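Local atomic coordinates of protein (anthranilate synthase (trpg-subunit)) (Sulfolobus solfataricus, PDB entry 1QDL), a protein that belongs to the class I glutamine amidotransferase family and forms the TrpG subunit of a larger assembly of four protein chains. Residues 113-118 / 147-152; 143-148 / 163-168. All blocks are in the same frame, centred on the assembly; numbering follows the deposited sequence.

Interaction 1 (113-118 / 147-152); sequences ILVNNS and LIVDAI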
ATOM      1  N   ILE B 113      -3.534  34.952   4.116  1.00 53.27           N
ATOM      2  CA  ILE B 113      -2.724  35.973   3.489  1.00 52.08           C
ATOM      3  C   ILE B 113      -1.360  35.386   3.204  1.00 50.29           C
ATOM      4  O   ILE B 113      -0.589  35.082   4.120  1.00 48.18           O
ATOM      5  CB  ILE B 113      -2.546  37.200   4.384  1.00 51.07           C
ATOM      6  CG1 ILE B 113      -3.905  37.726   4.818  1.00 49.88           C
ATOM      7  CG2 ILE B 113      -1.809  38.277   3.631  1.00 47.82           C
ATOM      8  CD1 ILE B 113      -3.855  38.479   6.104  1.00 49.13           C
ATOM      9  N   LEU B 114      -1.082  35.201   1.923  1.00 50.10           N
ATOM     10  CA  LEU B 114       0.195  34.672   1.514  1.00 51.27           C
ATOM     11  C   LEU B 114       1.210  35.729   1.893  1.00 55.35           C
ATOM     12  O   LEU B 114       1.024  36.914   1.619  1.00 57.55           O
ATOM     13  CB  LEU B 114       0.212  34.428   0.010  1.00 48.19           C
ATOM     14  CG  LEU B 114      -0.636  33.248  -0.470  1.00 49.81           C
ATOM     15  CD1 LEU B 114      -0.317  32.926  -1.927  1.00 47.35           C
ATOM     16  CD2 LEU B 114      -0.355  32.047   0.419  1.00 50.96           C
ATOM     17  N   VAL B 115       2.274  35.299   2.554  1.00 62.18           N
ATOM     18  CA  VAL B 115       3.316  36.213   2.977  1.00 65.74           C
ATOM     19  C   VAL B 115       4.655  35.674   2.509  1.00 67.98           C
ATOM     20  O   VAL B 115       5.676  35.876   3.167  1.00 69.21           O
ATOM     21  CB  VAL B 115       3.334  36.362   4.515  1.00 65.38           C
ATOM     22  CG1 VAL B 115       2.023  36.977   4.989  1.00 65.51           C
ATOM     23  CG2 VAL B 115       3.548  35.003   5.171  1.00 65.75           C
ATOM     24  N   ASN B 116       4.646  34.975   1.377  1.00 72.31           N
ATOM     25  CA  ASN B 116       5.879  34.421   0.841  1.00 75.07           C
ATOM     26  C   ASN B 116       6.698  35.533   0.195  1.00 76.04           C
ATOM     27  O   ASN B 116       6.191  36.314  -0.610  1.00 77.35           O
ATOM     28  CB  ASN B 116       5.592  33.294  -0.166  1.00 71.94           C
ATOM     29  CG  ASN B 116       4.549  33.671  -1.200  1.00 76.11           C
ATOM     30  OD1 ASN B 116       3.665  34.495  -0.950  1.00 77.01           O
ATOM     31  ND2 ASN B 116       4.643  33.058  -2.378  1.00 77.14           N
ATOM     32  N   ASN B 117       7.963  35.615   0.590  1.00 79.05           N
ATOM     33  CA  ASN B 117       8.874  36.624   0.069  1.00 84.77           C
ATOM     34  C   ASN B 117       9.259  36.251  -1.348  1.00 86.41           C
ATOM     35  O   ASN B 117       9.326  37.099  -2.232  1.00 90.15           O
ATOM     36  CB  ASN B 117      10.128  36.696   0.932  1.00 88.98           C
ATOM     37  CG  ASN B 117       9.932  37.538   2.168  1.00 92.89           C
ATOM     38  OD1 ASN B 117       9.063  38.415   2.212  1.00 95.90           O
ATOM     39  ND2 ASN B 117      10.742  37.281   3.186  1.00 96.88           N
ATOM     40  N   SER B 118       9.532  34.968  -1.544  1.00 88.75           N
ATOM     41  CA  SER B 118       9.892  34.456  -2.854  1.00 87.91           C
ATOM     42  C   SER B 118       8.789  33.503  -3.290  1.00 85.65           C
ATOM     43  O   SER B 118       8.241  32.754  -2.476  1.00 86.12           O
ATOM     44  CB  SER B 118      11.238  33.739  -2.795  1.00 92.39           C
ATOM     45  OG  SER B 118      12.286  34.632  -3.141  1.00 99.25           O
ATOM     46  N   LEU B 147      12.349  25.590   8.288  1.00 57.87           N
ATOM     47  CA  LEU B 147      10.981  25.919   7.906  1.00 54.05           C
ATOM     48  C   LEU B 147      10.784  27.406   7.629  1.00 54.78           C
ATOM     49  O   LEU B 147      11.470  28.256   8.193  1.00 54.65           O
ATOM     50  CB  LEU B 147      10.002  25.447   8.990  1.00 48.52           C
ATOM     51  CG  LEU B 147       9.812  23.927   8.997  1.00 48.12           C
ATOM     52  CD1 LEU B 147       8.820  23.503  10.068  1.00 46.07           C
ATOM     53  CD2 LEU B 147       9.343  23.487   7.621  1.00 45.36           C
ATOM     54  N   ILE B 148       9.842  27.705   6.743  1.00 56.26           N
ATOM     55  CA  ILE B 148       9.529  29.079   6.370  1.00 54.85           C
ATOM     56  C   ILE B 148       8.011  29.282   6.372  1.00 55.45           C
ATOM     57  O   ILE B 148       7.273  28.456   5.833  1.00 57.37           O
ATOM     58  CB  ILE B 148      10.076  29.401   4.966  1.00 51.77           C
ATOM     59  CG1 ILE B 148      11.586  29.172   4.937  1.00 46.42           C
ATOM     60  CG2 ILE B 148       9.732  30.825   4.590  1.00 46.61           C
ATOM     61  CD1 ILE B 148      12.100  28.659   3.612  1.00 51.76           C
ATOM     62  N   VAL B 149       7.549  30.368   6.991  1.00 56.87           N
ATOM     63  CA  VAL B 149       6.116  30.669   7.049  1.00 55.73           C
ATOM     64  C   VAL B 149       5.695  31.240   5.691  1.00 56.89           C
ATOM     65  O   VAL B 149       6.340  32.139   5.155  1.00 58.20           O
ATOM     66  CB  VAL B 149       5.789  31.686   8.184  1.00 50.20           C
ATOM     67  CG1 VAL B 149       4.314  32.072   8.135  1.00 45.88           C
ATOM     68  CG2 VAL B 149       6.124  31.078   9.544  1.00 46.58           C
ATOM     69  N   ASP B 150       4.612  30.706   5.135  1.00 57.11           N
ATOM     70  CA  ASP B 150       4.140  31.140   3.825  1.00 57.44           C
ATOM     71  C   ASP B 150       2.849  31.923   3.851  1.00 56.63           C
ATOM     72  O   ASP B 150       2.644  32.828   3.052  1.00 56.22           O
ATOM     73  CB  ASP B 150       3.937  29.932   2.924  1.00 60.61           C
ATOM     74  CG  ASP B 150       5.205  29.152   2.706  1.00 61.34           C
ATOM     75  OD1 ASP B 150       6.295  29.776   2.734  1.00 59.00           O
ATOM     76  OD2 ASP B 150       5.094  27.920   2.506  1.00 57.26           O
ATOM     77  N   ALA B 151       1.957  31.552   4.752  1.00 55.34           N
ATOM     78  CA  ALA B 151       0.690  32.238   4.835  1.00 53.68           C
ATOM     79  C   ALA B 151       0.375  32.558   6.280  1.00 54.29           C
ATOM     80  O   ALA B 151       0.965  32.003   7.212  1.00 50.33           O
ATOM     81  CB  ALA B 151      -0.406  31.381   4.228  1.00 53.85           C
ATOM     82  N   ILE B 152      -0.576  33.456   6.457  1.00 55.03           N
ATOM     83  CA  ILE B 152      -0.956  33.875   7.781  1.00 52.88           C
ATOM     84  C   ILE B 152      -2.458  34.139   7.846  1.00 50.88           C
ATOM     85  O   ILE B 152      -3.104  34.404   6.832  1.00 51.05           O
ATOM     86  CB  ILE B 152      -0.130  35.124   8.151  1.00 55.74           C
ATOM     87  CG1 ILE B 152       0.432  34.950   9.551  1.00 57.09           C
ATOM     88  CG2 ILE B 152      -0.940  36.389   7.969  1.00 54.43           C
ATOM     89  CD1 ILE B 152       1.807  34.333   9.534  1.00 62.52           C
TER

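Interaction 2 (143-148 / 163-168); sequences VHRPLI and HHEEYP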
ATOM      1  N   VAL B 143       8.244  28.998  14.374  1.00 72.41           N
ATOM      2  CA  VAL B 143       8.705  28.376  13.147  1.00 73.73           C
ATOM      3  C   VAL B 143      10.009  29.049  12.757  1.00 74.42           C
ATOM      4  O   VAL B 143      10.038  30.235  12.429  1.00 76.18           O
ATOM      5  CB  VAL B 143       7.676  28.564  11.999  1.00 69.94           C
ATOM      6  CG1 VAL B 143       8.290  28.166  10.652  1.00 60.58           C
ATOM      7  CG2 VAL B 143       6.441  27.743  12.284  1.00 64.23           C
ATOM      8  N   HIS B 144      11.091  28.286  12.819  1.00 74.74           N
ATOM      9  CA  HIS B 144      12.409  28.782  12.462  1.00 78.25           C
ATOM     10  C   HIS B 144      12.912  27.837  11.370  1.00 76.22           C
ATOM     11  O   HIS B 144      12.212  26.895  10.999  1.00 79.66           O
ATOM     12  CB  HIS B 144      13.326  28.738  13.684  1.00 85.40           C
ATOM     13  CG  HIS B 144      13.315  27.417  14.388  1.00 97.12           C
ATOM     14  ND1 HIS B 144      13.701  26.247  13.770  1.00100.00           N
ATOM     15  CD2 HIS B 144      12.933  27.072  15.641  1.00100.00           C
ATOM     16  CE1 HIS B 144      13.560  25.238  14.611  1.00100.00           C
ATOM     17  NE2 HIS B 144      13.094  25.712  15.755  1.00100.00           N
ATOM     18  N   ARG B 145      14.110  28.079  10.854  1.00 73.28           N
ATOM     19  CA  ARG B 145      14.657  27.233   9.799  1.00 67.61           C
ATOM     20  C   ARG B 145      14.850  25.794  10.246  1.00 65.63           C
ATOM     21  O   ARG B 145      15.031  25.526  11.433  1.00 69.17           O
ATOM     22  CB  ARG B 145      15.968  27.820   9.304  1.00 71.39           C
ATOM     23  CG  ARG B 145      15.767  29.173   8.657  1.00 78.28           C
ATOM     24  CD  ARG B 145      16.763  29.409   7.544  1.00 85.02           C
ATOM     25  NE  ARG B 145      18.101  29.630   8.077  1.00 96.71           N
ATOM     26  CZ  ARG B 145      19.211  29.579   7.352  1.00 99.67           C
ATOM     27  NH1 ARG B 145      19.140  29.311   6.055  1.00 99.20           N
ATOM     28  NH2 ARG B 145      20.391  29.797   7.922  1.00100.00           N
ATOM     29  N   PRO B 146      14.846  24.846   9.292  1.00 61.42           N
ATOM     30  CA  PRO B 146      14.687  25.039   7.846  1.00 57.30           C
ATOM     31  C   PRO B 146      13.286  25.398   7.363  1.00 58.92           C
ATOM     32  O   PRO B 146      13.058  25.493   6.157  1.00 59.07           O
ATOM     33  CB  PRO B 146      15.138  23.710   7.264  1.00 54.39           C
ATOM     34  CG  PRO B 146      14.727  22.722   8.305  1.00 57.59           C
ATOM     35  CD  PRO B 146      14.961  23.415   9.630  1.00 59.70           C
ATOM     36  N   LEU B 147      12.349  25.590   8.288  1.00 57.87           N
ATOM     37  CA  LEU B 147      10.981  25.919   7.906  1.00 54.05           C
ATOM     38  C   LEU B 147      10.784  27.406   7.629  1.00 54.78           C
ATOM     39  O   LEU B 147      11.470  28.256   8.193  1.00 54.65           O
ATOM     40  CB  LEU B 147      10.002  25.447   8.990  1.00 48.52           C
ATOM     41  CG  LEU B 147       9.812  23.927   8.997  1.00 48.12           C
ATOM     42  CD1 LEU B 147       8.820  23.503  10.068  1.00 46.07           C
ATOM     43  CD2 LEU B 147       9.343  23.487   7.621  1.00 45.36           C
ATOM     44  N   ILE B 148       9.842  27.705   6.743  1.00 56.26           N
ATOM     45  CA  ILE B 148       9.529  29.079   6.370  1.00 54.85           C
ATOM     46  C   ILE B 148       8.011  29.282   6.372  1.00 55.45           C
ATOM     47  O   ILE B 148       7.273  28.456   5.833  1.00 57.37           O
ATOM     48  CB  ILE B 148      10.076  29.401   4.966  1.00 51.77           C
ATOM     49  CG1 ILE B 148      11.586  29.172   4.937  1.00 46.42           C
ATOM     50  CG2 ILE B 148       9.732  30.825   4.590  1.00 46.61           C
ATOM     51  CD1 ILE B 148      12.100  28.659   3.612  1.00 51.76           C
ATOM     52  N   HIS B 163       6.700  25.713   4.732  1.00 50.22           N
ATOM     53  CA  HIS B 163       7.399  24.863   3.778  1.00 54.37           C
ATOM     54  C   HIS B 163       8.882  24.815   4.139  1.00 56.95           C
ATOM     55  O   HIS B 163       9.385  25.678   4.859  1.00 61.04           O
ATOM     56  CB  HIS B 163       7.185  25.364   2.340  1.00 55.65           C
ATOM     57  CG  HIS B 163       8.138  26.435   1.915  1.00 58.44           C
ATOM     58  ND1 HIS B 163       7.957  27.764   2.232  1.00 59.14           N
ATOM     59  CD2 HIS B 163       9.276  26.376   1.184  1.00 58.26           C
ATOM     60  CE1 HIS B 163       8.939  28.477   1.714  1.00 56.53           C
ATOM     61  NE2 HIS B 163       9.754  27.657   1.071  1.00 58.90           N
ATOM     62  N   HIS B 164       9.571  23.790   3.651  1.00 55.33           N
ATOM     63  CA  HIS B 164      10.989  23.590   3.926  1.00 52.20           C
ATOM     64  C   HIS B 164      11.891  24.398   2.982  1.00 54.56           C
ATOM     65  O   HIS B 164      11.566  24.569   1.810  1.00 53.14           O
ATOM     66  CB  HIS B 164      11.298  22.098   3.805  1.00 48.08           C
ATOM     67  CG  HIS B 164      12.593  21.696   4.428  1.00 47.23           C
ATOM     68  ND1 HIS B 164      13.779  21.677   3.728  1.00 50.46           N
ATOM     69  CD2 HIS B 164      12.891  21.301   5.687  1.00 46.37           C
ATOM     70  CE1 HIS B 164      14.753  21.286   4.530  1.00 50.55           C
ATOM     71  NE2 HIS B 164      14.240  21.051   5.724  1.00 48.89           N
ATOM     72  N   GLU B 165      13.021  24.885   3.496  1.00 58.65           N
ATOM     73  CA  GLU B 165      13.970  25.666   2.698  1.00 60.10           C
ATOM     74  C   GLU B 165      14.374  24.972   1.410  1.00 63.59           C
ATOM     75  O   GLU B 165      14.536  25.624   0.378  1.00 67.88           O
ATOM     76  CB  GLU B 165      15.270  25.907   3.441  1.00 63.71           C
ATOM     77  CG  GLU B 165      15.216  26.554   4.776  1.00 72.62           C
ATOM     78  CD  GLU B 165      16.602  26.604   5.377  1.00 79.89           C
ATOM     79  OE1 GLU B 165      17.571  26.453   4.608  1.00 89.85           O
ATOM     80  OE2 GLU B 165      16.739  26.783   6.600  1.00 88.52           O
ATOM     81  N   GLU B 166      14.589  23.659   1.477  1.00 64.15           N
ATOM     82  CA  GLU B 166      15.008  22.930   0.290  1.00 69.35           C
ATOM     83  C   GLU B 166      14.202  21.688  -0.065  1.00 67.00           C
ATOM     84  O   GLU B 166      14.107  21.337  -1.242  1.00 72.47           O
ATOM     85  CB  GLU B 166      16.488  22.564   0.396  1.00 77.15           C
ATOM     86  CG  GLU B 166      16.889  21.935   1.713  1.00 88.47           C
ATOM     87  CD  GLU B 166      18.301  21.372   1.668  1.00 98.21           C
ATOM     88  OE1 GLU B 166      18.930  21.433   0.586  1.00 98.78           O
ATOM     89  OE2 GLU B 166      18.779  20.869   2.712  1.00100.00           O
ATOM     90  N   TYR B 167      13.625  21.016   0.923  1.00 61.18           N
ATOM     91  CA  TYR B 167      12.839  19.828   0.613  1.00 56.10           C
ATOM     92  C   TYR B 167      11.486  20.228   0.048  1.00 55.30           C
ATOM     93  O   TYR B 167      10.985  21.323   0.317  1.00 55.29           O
ATOM     94  CB  TYR B 167      12.649  18.970   1.856  1.00 56.63           C
ATOM     95  CG  TYR B 167      13.946  18.526   2.473  1.00 57.42           C
ATOM     96  CD1 TYR B 167      13.981  18.006   3.762  1.00 57.90           C
ATOM     97  CD2 TYR B 167      15.149  18.639   1.775  1.00 57.57           C
ATOM     98  CE1 TYR B 167      15.177  17.612   4.344  1.00 57.59           C
ATOM     99  CE2 TYR B 167      16.351  18.249   2.350  1.00 55.43           C
ATOM    100  CZ  TYR B 167      16.358  17.737   3.634  1.00 57.37           C
ATOM    101  OH  TYR B 167      17.543  17.356   4.221  1.00 63.20           O
ATOM    102  N   PRO B 168      10.871  19.339  -0.747  1.00 53.64           N
ATOM    103  CA  PRO B 168       9.563  19.604  -1.354  1.00 47.81           C
ATOM    104  C   PRO B 168       8.448  19.312  -0.364  1.00 47.93           C
ATOM    105  O   PRO B 168       7.471  18.642  -0.708  1.00 44.68           O
ATOM    106  CB  PRO B 168       9.523  18.645  -2.526  1.00 45.71           C
ATOM    107  CG  PRO B 168      10.295  17.456  -2.021  1.00 44.75           C
ATOM    108  CD  PRO B 168      11.372  17.997  -1.100  1.00 46.90           C
TER

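Interaction 1 (113-118 / 147-152)
I113 and L114 run antiparallel to I152 and A151: I113 and I152 form a hydrogen-bonded pair, L114 and A151 a non-hydrogen-bonded one, before the chain leaves the strand at V115. In the first pair, I113 N donates to I152 O over 2.8 Å, and I152 N returns a bond to I113 O of the same length but more bent (138° at the hydrogen). One further bond follows, from V115 N to D150 O, nearly straight at 174°. The side chains of I113 and I152 share a face of the sheet, where CG2 of I152 touches CB of I113 at 4.0 Å. L114 and A151 occupy the opposite face, with CD2 of L114 resting on CB of A151 at 3.9 Å; Y123 also packs on L114. CG2 of V115 lies between the backbone N and the carbonyl carbon (chi1 -63° for CG1), which places it 3.2 Å from D150 O, a tight contact, while the two methyls of V115 reach V149 and I152. CB of D150 points away from 113-118, and OD1 is hydrogen-bonded to H163 ND1. The contact thus illustrates a strand end: backbone hydrogen bonds fix the register, and as the chain peels off, one methyl of V115, CG2, lies against the carbonyl that V115 N bonds.

Interaction 2 (143-148 / 163-168)
The open end of the beta hairpin formed by strands 147-153 and 159-164 is where I148 pairs with H163 and L147 with H164, just after a cis peptide bond leads into P146. I148 N gives its hydrogen to H163 O at 2.8 Å, and H163 N answers to I148 O at 3.0 Å. A bond from E165 N to P146 O continues the pairing, although the position of that carbonyl is less sure. On the face carrying I148 and H163, the imidazole meets the isoleucine obliquely, its CE1 lying 3.6 Å from I148 CB and its NE2 3.6 Å from I148 CD1. The ring is swung there by a first torsion of 85°, which sets CG between backbone N and carbonyl carbon; ND1 is meanwhile hydrogen-bonded to D150. CD1 of I148 goes on to touch CA of E165. P146, just before the strand, brings CG to within 3.1 Å of H164 NE2; on the face that carries L147 and H164, CD2 of L147 approaches the backbone O of H163 at 3.5 Å. H164 is held firmly: Y167 covers one face of its ring, with H164 CE1 3.4 Å above the centre of the tyrosine ring, and ND1 receives N-H groups from both E166 and Y167, the latter at 2.9 Å. F94 packs against the same imidazole. With ND1 accepting two bonds, the ring's proton probably sits on NE2, so the histidine serves here as an acceptor that ties down the turn after its strand.

Overall arrangement
Interactions 1 and 2 lie with their centres 11 Å apart on consecutive seams of one mixed sheet, in which strand 147-153 is flanked by 108-114 and by 159-164. Along the chain the order is 113-118, 143-148, 147-152 and 163-168, with L147 and I148 common to both contacts. Strand 147-153 is therefore paired near its start in interaction 2 and near its end in interaction 1. The pair D150 OD1 and H163 ND1, 2.7 Å apart, joins the two contacts, and V149 packs on V143. Together they illustrate how an interior strand knits the antiparallel half of this class I amidotransferase sheet: strand 159-164 runs alongside it beyond interaction 2, and 108-114 joins its other edge in interaction 1.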